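Local coordinates for protein putative thiosugar synthase (Amycolatopsis orientalis, PDB 4N6E) that probably transfers sulfur from the thiocarboxylate of a ThiS-like carrier protein to a sugar phosphate, in a manner related to that of thiazole synthases, at residues 26-31 against 44-49; 30-35 against 59-64; 51-56 against 98-103; 109-114 against 123-128. All coordinates share one frame; numbering follows the deposited sequence.

Contact 1 of 4, residues 26-31 against 44-49; sequences ILVGIE and NAAGAD
In the first strand-to-helix unit of the TIM barrel, Ile26 and Val28 of strand 26-28 pack against Ala46 and Ala48, at and just past the end of helix 36-46. The contact is small, apolar and buried. Val28 carries its centre. With CG1 anti to the backbone N (chi1 -180°), the other branch, CG2, is turned to the alanines. Val28 CG2 comes within 3.7 Å of Ala46 CB and lies 4.2 Å from Ala48 CB, so one valine branch touches both alanines. Ile26 joins in with its short branch. Ile26 CG2 is 4.2 Å from Ala46 CB, while its longer branch leads away from the alanines. Met233 of helix 226-245 is also packed against Ile26. Ala46 touches Ala230 of that helix, so it is shared between the strand and the last helix of the barrel.

The helix ends in a Schellman motif. Gly47 takes a positive phi of 70°, which a glycine accepts readily, and Gly47 N bonds back to Asn44 O at 3.1 Å. This turn brings Ala48 round to the strand. Beyond it, a water ties the two backbones together. It donates to Ile26 O at 2.9 Å and accepts from Asp49 N at 3.1 Å; Ile26 O is bonded by Ser24 OG as well.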
loop_
_atom_site.group_PDB
_atom_site.type_symbol
_atom_site.label_atom_id
_atom_site.label_comp_id
_atom_site.label_asym_id
_atom_site.label_seq_id
_atom_site.Cartn_x
_atom_site.Cartn_y
_atom_site.Cartn_z
ATOM N N ILE A 26 9.010 8.851 -1.422
ATOM C CA ILE A 26 9.307 8.742 -0.005
ATOM C C ILE A 26 10.507 9.648 0.237
ATOM O O ILE A 26 11.545 9.521 -0.438
ATOM C CB ILE A 26 9.752 7.314 0.372
ATOM C CG1 ILE A 26 8.626 6.294 0.196
ATOM C CG2 ILE A 26 10.274 7.272 1.790
ATOM C CD1 ILE A 26 7.515 6.396 1.226
ATOM N N LEU A 27 10.367 10.563 1.187
ATOM C CA LEU A 27 11.520 11.231 1.750
ATOM C C LEU A 27 11.831 10.626 3.101
ATOM O O LEU A 27 10.935 10.124 3.759
ATOM C CB LEU A 27 11.283 12.731 1.870
ATOM C CG LEU A 27 11.252 13.479 0.534
ATOM C CD1 LEU A 27 9.821 13.846 0.188
ATOM C CD2 LEU A 27 12.086 14.736 0.636
ATOM N N VAL A 28 13.099 10.693 3.505
ATOM C CA VAL A 28 13.598 9.997 4.687
ATOM C C VAL A 28 14.443 10.916 5.541
ATOM O O VAL A 28 15.485 11.382 5.115
ATOM C CB VAL A 28 14.480 8.788 4.287
ATOM C CG1 VAL A 28 15.005 8.048 5.508
ATOM C CG2 VAL A 28 13.691 7.838 3.405
ATOM N N GLY A 29 13.994 11.153 6.761
ATOM C CA GLY A 29 14.751 11.939 7.713
ATOM C C GLY A 29 15.681 11.025 8.473
ATOM O O GLY A 29 15.306 9.909 8.815
ATOM N N ILE A 30 16.880 11.521 8.765
ATOM C CA ILE A 30 17.992 10.664 9.132
ATOM C C ILE A 30 18.703 11.067 10.426
ATOM O O ILE A 30 19.786 10.553 10.723
ATOM C CB ILE A 30 19.004 10.575 7.953
ATOM C CG1 ILE A 30 19.406 11.971 7.466
ATOM C CG2 ILE A 30 18.396 9.790 6.797
ATOM C CD1 ILE A 30 20.586 12.008 6.515
ATOM N N GLU A 31 18.093 11.949 11.215
ATOM C CA GLU A 31 18.771 12.514 12.386
ATOM C C GLU A 31 18.828 11.581 13.609
ATOM O O GLU A 31 19.567 11.859 14.557
ATOM C CB GLU A 31 18.171 13.874 12.760
ATOM C CG GLU A 31 17.104 13.883 13.856
ATOM C CD GLU A 31 15.771 13.338 13.417
ATOM O OE1 GLU A 31 14.815 13.382 14.230
ATOM O OE2 GLU A 31 15.669 12.868 12.272
ATOM N N ASN A 44 18.907 3.661 0.556
ATOM C CA ASN A 44 18.895 2.712 -0.561
ATOM C C ASN A 44 17.586 1.943 -0.680
ATOM O O ASN A 44 16.929 1.971 -1.710
ATOM C CB ASN A 44 20.032 1.708 -0.395
ATOM C CG ASN A 44 20.638 1.317 -1.715
ATOM O OD1 ASN A 44 21.295 2.136 -2.365
ATOM N ND2 ASN A 44 20.412 0.078 -2.133
ATOM N N ALA A 45 17.209 1.271 0.400
ATOM C CA ALA A 45 15.949 0.544 0.479
ATOM C C ALA A 45 14.724 1.428 0.172
ATOM O O ALA A 45 13.773 0.970 -0.506
ATOM C CB ALA A 45 15.812 -0.086 1.854
ATOM N N ALA A 46 14.735 2.678 0.663
ATOM C CA ALA A 46 13.577 3.557 0.486
ATOM C C ALA A 46 13.532 4.162 -0.911
ATOM O O ALA A 46 12.526 4.772 -1.290
ATOM C CB ALA A 46 13.573 4.656 1.516
ATOM N N GLY A 47 14.626 4.001 -1.662
ATOM C CA GLY A 47 14.776 4.604 -2.982
ATOM C C GLY A 47 14.934 6.107 -2.933
ATOM O O GLY A 47 14.650 6.794 -3.920
ATOM N N ALA A 48 15.383 6.627 -1.795
ATOM C CA ALA A 48 15.457 8.082 -1.592
ATOM C C ALA A 48 16.431 8.775 -2.546
ATOM O O ALA A 48 17.475 8.233 -2.874
ATOM C CB ALA A 48 15.857 8.383 -0.159
ATOM N N ASP A 49 16.077 9.976 -2.989
ATOM C CA ASP A 49 16.976 10.809 -3.783
ATOM C C ASP A 49 17.214 12.189 -3.140
ATOM O O ASP A 49 17.833 13.069 -3.768
ATOM C CB ASP A 49 16.437 10.945 -5.215
ATOM C CG ASP A 49 15.029 11.519 -5.267
ATOM O OD1 ASP A 49 14.716 12.402 -4.444
ATOM O OD2 ASP A 49 14.237 11.098 -6.133
HETATM O O HOH W 1 13.694 11.182 -1.325
#

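Contact 2 of 4, residues 30-35 against 59-64; sequences IEQYDS and NRRSSL
Leu64 lays its forked end over the backbone of Tyr33, Asp34 and Ser35. A chi1 of -65° keeps CG clear of the residue's own carbonyl, and the two methyls divide the work. Leu64 CD1 is 3.7 Å from Tyr33 O and also touches Ser35 C. Leu64 CD2 is 3.7 Å from Asp34 O. An alanine here is likely to open a gap over these peptide groups and to take away most of the apolar cover between the two loops.

A water joins the two loops next to Leu64. It donates to Ile30 O at 2.8 Å and to Tyr33 O at 2.7 Å, and accepts from Leu64 N at 3.0 Å.

At the other end Glu31 meets Arg61. The weak salt bridge runs from Glu31 OE1 to Arg61 NH1 at 3.2 Å. The carboxylate and guanidinium planes are 73° apart, and the oxygen lies well out of the guanidinium plane. Charge alone therefore holds this pair. Asn217 ND2 bonds Glu31 OE2 and is the stronger partner of the carboxylate. Gln32 CG lies over one face of the Arg61 guanidinium. Ser63 CB rests on Glu31 O, while Ser63 OG bonds Ala88 O of the ThiS/MoaD family protein chain.

Gln32 and Asp34 bind a calcium ion in this protein. Both segments are loops that follow barrel strands at their C-terminal ends, the side where TIM barrels place their active sites, and here they receive the carrier protein.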
loop_
_atom_site.group_PDB
_atom_site.type_symbol
_atom_site.label_atom_id
_atom_site.label_comp_id
_atom_site.label_asym_id
_atom_site.label_seq_id
_atom_site.Cartn_x
_atom_site.Cartn_y
_atom_site.Cartn_z
ATOM N N ILE A 30 16.880 11.521 8.765
ATOM C CA ILE A 30 17.992 10.664 9.132
ATOM C C ILE A 30 18.703 11.067 10.426
ATOM O O ILE A 30 19.786 10.553 10.723
ATOM C CB ILE A 30 19.004 10.575 7.953
ATOM C CG1 ILE A 30 19.406 11.971 7.466
ATOM C CG2 ILE A 30 18.396 9.790 6.797
ATOM C CD1 ILE A 30 20.586 12.008 6.515
ATOM N N GLU A 31 18.093 11.949 11.215
ATOM C CA GLU A 31 18.771 12.514 12.386
ATOM C C GLU A 31 18.828 11.581 13.609
ATOM O O GLU A 31 19.567 11.859 14.557
ATOM C CB GLU A 31 18.171 13.874 12.760
ATOM C CG GLU A 31 17.104 13.883 13.856
ATOM C CD GLU A 31 15.771 13.338 13.417
ATOM O OE1 GLU A 31 14.815 13.382 14.230
ATOM O OE2 GLU A 31 15.669 12.868 12.272
ATOM N N GLN A 32 18.059 10.493 13.587
ATOM C CA GLN A 32 17.997 9.543 14.703
ATOM C C GLN A 32 18.944 8.344 14.620
ATOM O O GLN A 32 19.188 7.694 15.627
ATOM C CB GLN A 32 16.578 9.005 14.872
ATOM C CG GLN A 32 15.517 10.093 14.978
ATOM C CD GLN A 32 14.168 9.538 15.373
ATOM O OE1 GLN A 32 14.071 8.683 16.248
ATOM N NE2 GLN A 32 13.121 10.015 14.726
ATOM N N TYR A 33 19.471 8.036 13.445
ATOM C CA TYR A 33 20.417 6.928 13.313
ATOM C C TYR A 33 21.773 7.289 13.937
ATOM O O TYR A 33 22.177 8.451 13.946
ATOM C CB TYR A 33 20.595 6.548 11.847
ATOM C CG TYR A 33 19.305 6.173 11.162
ATOM C CD1 TYR A 33 18.698 4.929 11.390
ATOM C CD2 TYR A 33 18.676 7.058 10.289
ATOM C CE1 TYR A 33 17.506 4.586 10.762
ATOM C CE2 TYR A 33 17.483 6.724 9.664
ATOM C CZ TYR A 33 16.910 5.487 9.901
ATOM O OH TYR A 33 15.736 5.164 9.275
ATOM N N ASP A 34 22.470 6.296 14.469
ATOM C CA ASP A 34 23.849 6.509 14.924
ATOM C C ASP A 34 24.836 5.586 14.192
ATOM O O ASP A 34 25.988 5.468 14.597
ATOM C CB ASP A 34 23.942 6.328 16.438
ATOM C CG ASP A 34 23.398 4.999 16.889
ATOM O OD1 ASP A 34 23.480 4.029 16.100
ATOM O OD2 ASP A 34 22.873 4.922 18.021
ATOM N N SER A 35 24.378 4.962 13.105
ATOM C CA SER A 35 25.187 4.058 12.318
ATOM C C SER A 35 25.169 4.495 10.854
ATOM O O SER A 35 24.120 4.480 10.208
ATOM C CB SER A 35 24.661 2.616 12.467
ATOM O OG SER A 35 25.173 1.749 11.456
ATOM N N ASN A 59 22.740 21.490 20.659
ATOM C CA ASN A 59 23.034 20.067 20.919
ATOM C C ASN A 59 21.795 19.256 21.378
ATOM O O ASN A 59 21.826 18.587 22.418
ATOM C CB ASN A 59 24.177 19.916 21.950
ATOM C CG ASN A 59 25.451 20.644 21.542
ATOM O OD1 ASN A 59 26.276 20.128 20.774
ATOM N ND2 ASN A 59 25.627 21.846 22.068
ATOM N N ARG A 60 20.707 19.317 20.614
ATOM C CA ARG A 60 19.504 18.555 20.965
ATOM C C ARG A 60 19.702 17.063 20.743
ATOM O O ARG A 60 19.091 16.251 21.431
ATOM C CB ARG A 60 18.282 19.020 20.178
ATOM C CG ARG A 60 17.990 20.505 20.300
ATOM C CD ARG A 60 16.512 20.812 20.100
ATOM N NE ARG A 60 15.805 20.890 21.375
ATOM C CZ ARG A 60 15.820 21.948 22.189
ATOM N NH1 ARG A 60 16.503 23.055 21.870
ATOM N NH2 ARG A 60 15.140 21.905 23.333
ATOM N N ARG A 61 20.544 16.712 19.778
ATOM C CA ARG A 61 20.820 15.322 19.465
ATOM C C ARG A 61 22.296 15.151 19.126
ATOM O O ARG A 61 23.070 16.111 19.179
ATOM C CB ARG A 61 19.926 14.849 18.305
ATOM C CG ARG A 61 18.523 14.426 18.734
ATOM C CD ARG A 61 18.065 13.175 17.995
ATOM N NE ARG A 61 16.758 12.687 18.448
ATOM C CZ ARG A 61 15.571 13.186 18.079
ATOM N NH1 ARG A 61 15.479 14.229 17.247
ATOM N NH2 ARG A 61 14.456 12.636 18.553
ATOM N N SER A 62 22.679 13.917 18.810
ATOM C CA SER A 62 24.047 13.591 18.413
ATOM C C SER A 62 24.041 12.979 17.016
ATOM O O SER A 62 24.716 11.982 16.764
ATOM C CB SER A 62 24.680 12.618 19.425
ATOM O OG SER A 62 24.431 13.046 20.763
ATOM N N SER A 63 23.287 13.598 16.111
ATOM C CA SER A 63 23.096 13.066 14.769
ATOM C C SER A 63 24.406 13.061 13.996
ATOM O O SER A 63 25.276 13.881 14.236
ATOM C CB SER A 63 22.011 13.851 14.015
ATOM O OG SER A 63 22.499 15.076 13.487
ATOM N N LEU A 64 24.533 12.124 13.067
ATOM C CA LEU A 64 25.815 11.829 12.411
ATOM C C LEU A 64 26.451 13.017 11.673
ATOM O O LEU A 64 25.758 13.853 11.110
ATOM C CB LEU A 64 25.631 10.651 11.450
ATOM C CG LEU A 64 25.264 9.328 12.141
ATOM C CD1 LEU A 64 24.644 8.343 11.166
ATOM C CD2 LEU A 64 26.478 8.718 12.833
HETATM O O HOH W 2 21.930 10.694 12.444
#

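Contact 3 of 4, residues 51-56 against 98-103; sequences FITTVD and RILRDS
Leu100 reaches from helix 90-104 to the backbone of Thr53 and Thr54. Its CB points at the strand. A chi1 of -67° swings CG away from its own carbonyl and onto the strand. Leu100 CD1 lies 4.1 Å from Thr53 O. Leu100 CD2 is 3.8 Å from Thr54 CA and also meets side chains: Val55 CG1 at 4.3 Å and Thr53 CG2 at 4.4 Å. A serine in its place would probably leave the strand backbone at Thr54 without its apolar cover from the helix.

Ile99, one residue earlier, adds a second touch, with Ile99 CG2 4.3 Å from Val55 CG2. Its carbonyl is turned to the helix itself. Ile99 O accepts from Ser103 N and from Ser103 OG, which reach it from opposite faces of the carbonyl plane.

Strand 50-54 lies beside strand 79-83 in the barrel sheet, and Thr54 OG1 bonds Thr83 O there. Thr54 also pairs antiparallel with a strand of the ThiS/MoaD family protein chain, which extends the sheet across the interface. Helix 90-104 thus packs on strand 50-54, and Leu100 CD1 goes on to touch Leu109 CD1 of strand 108-111.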
loop_
_atom_site.group_PDB
_atom_site.type_symbol
_atom_site.label_atom_id
_atom_site.label_comp_id
_atom_site.label_asym_id
_atom_site.label_seq_id
_atom_site.Cartn_x
_atom_site.Cartn_y
_atom_site.Cartn_z
ATOM N N PHE A 51 18.795 14.155 0.378
ATOM C CA PHE A 51 19.649 14.058 1.562
ATOM C C PHE A 51 19.435 15.284 2.440
ATOM O O PHE A 51 19.598 16.409 1.974
ATOM C CB PHE A 51 21.112 13.981 1.144
ATOM C CG PHE A 51 22.064 13.873 2.296
ATOM C CD1 PHE A 51 22.016 12.786 3.143
ATOM C CD2 PHE A 51 22.997 14.852 2.527
ATOM C CE1 PHE A 51 22.873 12.681 4.227
ATOM C CE2 PHE A 51 23.871 14.754 3.597
ATOM C CZ PHE A 51 23.807 13.666 4.454
ATOM N N ILE A 52 19.102 15.059 3.706
ATOM C CA ILE A 52 18.665 16.109 4.607
ATOM C C ILE A 52 19.726 16.468 5.642
ATOM O O ILE A 52 20.172 15.634 6.469
ATOM C CB ILE A 52 17.373 15.716 5.341
ATOM C CG1 ILE A 52 16.266 15.409 4.318
ATOM C CG2 ILE A 52 16.946 16.848 6.272
ATOM C CD1 ILE A 52 14.979 14.890 4.913
ATOM N N THR A 53 20.063 17.753 5.640
ATOM C CA THR A 53 21.218 18.247 6.355
ATOM C C THR A 53 20.824 19.400 7.276
ATOM O O THR A 53 19.874 20.133 6.983
ATOM C CB THR A 53 22.300 18.633 5.326
ATOM O OG1 THR A 53 23.560 18.795 5.981
ATOM C CG2 THR A 53 21.945 19.901 4.594
ATOM N N THR A 54 21.524 19.554 8.398
ATOM C CA THR A 54 21.230 20.659 9.318
ATOM C C THR A 54 22.393 21.010 10.234
ATOM O O THR A 54 23.497 20.500 10.090
ATOM C CB THR A 54 19.972 20.327 10.178
ATOM O OG1 THR A 54 19.541 21.486 10.920
ATOM C CG2 THR A 54 20.244 19.171 11.139
ATOM N N VAL A 55 22.138 21.915 11.171
ATOM C CA VAL A 55 23.069 22.189 12.267
ATOM C C VAL A 55 22.295 22.188 13.585
ATOM O O VAL A 55 21.073 22.415 13.615
ATOM C CB VAL A 55 23.852 23.516 12.063
ATOM C CG1 VAL A 55 24.804 23.403 10.873
ATOM C CG2 VAL A 55 22.914 24.695 11.852
ATOM N N ASP A 56 23.016 21.916 14.669
ATOM C CA ASP A 56 22.429 21.696 15.990
ATOM C C ASP A 56 23.122 22.611 17.003
ATOM O O ASP A 56 23.927 22.154 17.819
ATOM C CB ASP A 56 22.612 20.216 16.367
ATOM C CG ASP A 56 21.608 19.730 17.416
ATOM O OD1 ASP A 56 20.937 20.574 18.055
ATOM O OD2 ASP A 56 21.500 18.483 17.602
ATOM N N ARG A 98 20.111 30.331 7.298
ATOM C CA ARG A 98 21.161 31.165 6.713
ATOM C C ARG A 98 22.567 30.625 6.965
ATOM O O ARG A 98 23.490 30.951 6.233
ATOM C CB ARG A 98 21.030 32.592 7.224
ATOM C CG ARG A 98 19.738 33.210 6.760
ATOM C CD ARG A 98 19.450 34.554 7.365
ATOM N NE ARG A 98 18.299 35.099 6.647
ATOM C CZ ARG A 98 17.186 35.590 7.186
ATOM N NH1 ARG A 98 17.035 35.682 8.492
ATOM N NH2 ARG A 98 16.209 36.010 6.379
ATOM N N ILE A 99 22.739 29.803 7.993
ATOM C CA ILE A 99 24.016 29.122 8.176
ATOM C C ILE A 99 24.168 28.012 7.127
ATOM O O ILE A 99 25.270 27.780 6.601
ATOM C CB ILE A 99 24.147 28.533 9.578
ATOM C CG1 ILE A 99 24.390 29.646 10.579
ATOM C CG2 ILE A 99 25.274 27.515 9.632
ATOM C CD1 ILE A 99 24.235 29.205 12.020
ATOM N N LEU A 100 23.066 27.337 6.817
ATOM C CA LEU A 100 23.101 26.268 5.819
ATOM C C LEU A 100 23.358 26.809 4.429
ATOM O O LEU A 100 24.032 26.169 3.622
ATOM C CB LEU A 100 21.814 25.440 5.849
ATOM C CG LEU A 100 21.649 24.637 7.139
ATOM C CD1 LEU A 100 20.218 24.165 7.319
ATOM C CD2 LEU A 100 22.613 23.457 7.157
ATOM N N ARG A 101 22.836 27.995 4.151
ATOM C CA ARG A 101 23.091 28.644 2.878
ATOM C C ARG A 101 24.569 28.988 2.749
ATOM O O ARG A 101 25.226 28.586 1.798
ATOM C CB ARG A 101 22.263 29.908 2.757
ATOM C CG ARG A 101 22.494 30.680 1.470
ATOM C CD ARG A 101 21.990 32.092 1.628
ATOM N NE ARG A 101 22.630 32.738 2.767
ATOM C CZ ARG A 101 22.145 33.792 3.415
ATOM N NH1 ARG A 101 20.993 34.334 3.048
ATOM N NH2 ARG A 101 22.820 34.316 4.446
ATOM N N ASP A 102 25.084 29.723 3.720
ATOM C CA ASP A 102 26.467 30.205 3.665
ATOM C C ASP A 102 27.509 29.071 3.669
ATOM O O ASP A 102 28.470 29.099 2.903
ATOM C CB ASP A 102 26.713 31.189 4.820
ATOM C CG ASP A 102 25.854 32.449 4.703
ATOM O OD1 ASP A 102 25.366 32.742 3.587
ATOM O OD2 ASP A 102 25.653 33.149 5.720
ATOM N N SER A 103 27.293 28.071 4.511
ATOM C CA SER A 103 28.276 27.017 4.735
ATOM C C SER A 103 28.292 25.897 3.671
ATOM O O SER A 103 29.348 25.336 3.375
ATOM C CB SER A 103 28.031 26.393 6.110
ATOM O OG SER A 103 26.757 25.761 6.160
#

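Contact 4 of 4, residues 109-114 against 123-128; sequences LKLDVR and AGTVEA
Val113 and Leu111 point at the helix and meet Gly124, Thr125 and Ala128. Val113 CB is 3.5 Å from Thr125 OG1, and the two side chains run alongside each other, pointing opposite ways. The branches of Val113 part from there: CG1 faces the backbone of Gly124, and Val113 CG2 lies 4.1 Å from Ala128 CB. Leu111 has CG anti to its backbone N (chi1 170°). This brings the fork to the helix, where Leu111 CD1 lies 4.2 Å from Ala128 CB and Leu111 CD2 3.9 Å from Thr125 O. A water links strand backbone to helix side chain, donating to Thr125 OG1 at 2.7 Å and accepting from Val113 N at 3.0 Å.

These residues belong to the beta-alpha-beta crossover of strand 108-111, helix 122-134 and strand 138-143, part of the TIM barrel. Asp121 O holds Thr125 OG1 at the start of the helix.

Turned away from the helix, Asp112 and Arg114 form a salt-bridge network with Lys110. Lys110 NZ reaches Asp112 OD2 at 3.2 Å on its syn side. Arg114 NH2 meets Asp112 OD1 at 3.1 Å from above the carboxylate plane. Arg162 also binds Asp112 OD1. Lys110 NZ forms a further salt bridge to the C-terminal carboxylate of Gly90 of the ThiS/MoaD family protein chain.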
loop_
_atom_site.group_PDB
_atom_site.type_symbol
_atom_site.label_atom_id
_atom_site.label_comp_id
_atom_site.label_asym_id
_atom_site.label_seq_id
_atom_site.Cartn_x
_atom_site.Cartn_y
_atom_site.Cartn_z
ATOM N N LEU A 109 15.236 24.549 1.236
ATOM C CA LEU A 109 15.107 24.402 2.665
ATOM C C LEU A 109 13.806 23.694 3.071
ATOM O O LEU A 109 12.715 24.022 2.615
ATOM C CB LEU A 109 15.207 25.778 3.318
ATOM C CG LEU A 109 15.308 25.755 4.839
ATOM C CD1 LEU A 109 16.720 25.444 5.311
ATOM C CD2 LEU A 109 14.825 27.084 5.390
ATOM N N LYS A 110 13.950 22.716 3.945
ATOM C CA LYS A 110 12.830 22.064 4.601
ATOM C C LYS A 110 12.566 22.901 5.861
ATOM O O LYS A 110 13.216 22.721 6.876
ATOM C CB LYS A 110 13.241 20.612 4.895
ATOM C CG LYS A 110 12.293 19.755 5.695
ATOM C CD LYS A 110 12.908 18.380 5.922
ATOM C CE LYS A 110 12.115 17.529 6.899
ATOM N NZ LYS A 110 11.967 18.121 8.265
ATOM N N LEU A 111 11.636 23.845 5.773
ATOM C CA LEU A 111 11.467 24.876 6.805
ATOM C C LEU A 111 10.554 24.438 7.947
ATOM O O LEU A 111 9.371 24.148 7.757
ATOM C CB LEU A 111 10.923 26.168 6.192
ATOM C CG LEU A 111 10.475 27.274 7.155
ATOM C CD1 LEU A 111 11.653 27.915 7.874
ATOM C CD2 LEU A 111 9.693 28.330 6.402
ATOM N N ASP A 112 11.129 24.415 9.148
ATOM C CA ASP A 112 10.441 23.977 10.352
ATOM C C ASP A 112 10.572 25.000 11.460
ATOM O O ASP A 112 11.673 25.329 11.894
ATOM C CB ASP A 112 11.004 22.664 10.803
ATOM C CG ASP A 112 10.536 21.523 9.950
ATOM O OD1 ASP A 112 9.404 21.025 10.169
ATOM O OD2 ASP A 112 11.306 21.116 9.064
ATOM N N VAL A 113 9.427 25.511 11.885
ATOM C CA VAL A 113 9.332 26.376 13.008
ATOM C C VAL A 113 8.348 25.704 13.958
ATOM O O VAL A 113 7.141 25.677 13.712
ATOM C CB VAL A 113 8.840 27.763 12.571
ATOM C CG1 VAL A 113 8.739 28.712 13.768
ATOM C CG2 VAL A 113 9.781 28.336 11.519
ATOM N N ARG A 114 8.886 25.111 15.020
ATOM C CA ARG A 114 8.085 24.481 16.062
ATOM C C ARG A 114 8.560 25.066 17.360
ATOM O O ARG A 114 9.719 25.481 17.462
ATOM C CB ARG A 114 8.307 22.973 16.098
ATOM C CG ARG A 114 8.861 22.390 14.819
ATOM C CD ARG A 114 9.123 20.899 14.931
ATOM N NE ARG A 114 9.161 20.289 13.605
ATOM C CZ ARG A 114 9.522 19.035 13.344
ATOM N NH1 ARG A 114 9.898 18.214 14.325
ATOM N NH2 ARG A 114 9.511 18.607 12.081
ATOM N N ALA A 123 1.559 30.251 12.091
ATOM C CA ALA A 123 1.805 31.680 11.942
ATOM C C ALA A 123 3.298 31.981 11.833
ATOM O O ALA A 123 3.720 32.705 10.927
ATOM C CB ALA A 123 1.183 32.463 13.092
ATOM N N GLY A 124 4.088 31.425 12.755
ATOM C CA GLY A 124 5.514 31.699 12.802
ATOM C C GLY A 124 6.211 31.200 11.553
ATOM O O GLY A 124 7.172 31.797 11.089
ATOM N N THR A 125 5.716 30.095 11.016
ATOM C CA THR A 125 6.253 29.508 9.795
ATOM C C THR A 125 6.005 30.437 8.617
ATOM O O THR A 125 6.888 30.607 7.765
ATOM C CB THR A 125 5.615 28.118 9.554
ATOM O OG1 THR A 125 6.003 27.228 10.613
ATOM C CG2 THR A 125 6.030 27.521 8.245
ATOM N N VAL A 126 4.812 31.033 8.556
ATOM C CA VAL A 126 4.488 31.954 7.472
ATOM C C VAL A 126 5.389 33.195 7.552
ATOM O O VAL A 126 5.882 33.685 6.538
ATOM C CB VAL A 126 3.002 32.348 7.475
ATOM C CG1 VAL A 126 2.732 33.467 6.485
ATOM C CG2 VAL A 126 2.134 31.155 7.118
ATOM N N GLU A 127 5.644 33.670 8.764
ATOM C CA GLU A 127 6.565 34.792 8.935
ATOM C C GLU A 127 7.986 34.464 8.462
ATOM O O GLU A 127 8.665 35.314 7.879
ATOM C CB GLU A 127 6.592 35.247 10.385
ATOM C CG GLU A 127 5.310 35.927 10.824
ATOM C CD GLU A 127 5.111 35.877 12.324
ATOM O OE1 GLU A 127 6.015 35.425 13.061
ATOM O OE2 GLU A 127 4.034 36.298 12.769
ATOM N N ALA A 128 8.438 33.245 8.718
ATOM C CA ALA A 128 9.785 32.866 8.341
ATOM C C ALA A 128 9.891 32.678 6.821
ATOM O O ALA A 128 10.891 33.049 6.201
ATOM C CB ALA A 128 10.214 31.619 9.092
HETATM O O HOH W 3 6.960 24.669 10.355
#

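In the fold
From the N terminus, contact 1 closes first, joining strand 26-28 to the end of the helix that follows it. Contact 2 opens in the overlapping residues, Ile30 and Glu31, and closes a longer loop at residues 59-64. Contact 3 opens inside that loop and closes far beyond it, at helix 90-104, so contacts 2 and 3 cross. Arg61 N probably bonds Asp56 OD2 between them, and Ile30 packs on Phe51. Contact 4 follows in series as a short closure within one crossover unit. Contacts 1, 3 and 4 each tie a helix to the parallel barrel sheet, whereas contact 2 joins the two loops that follow strands 26-28 and 50-54.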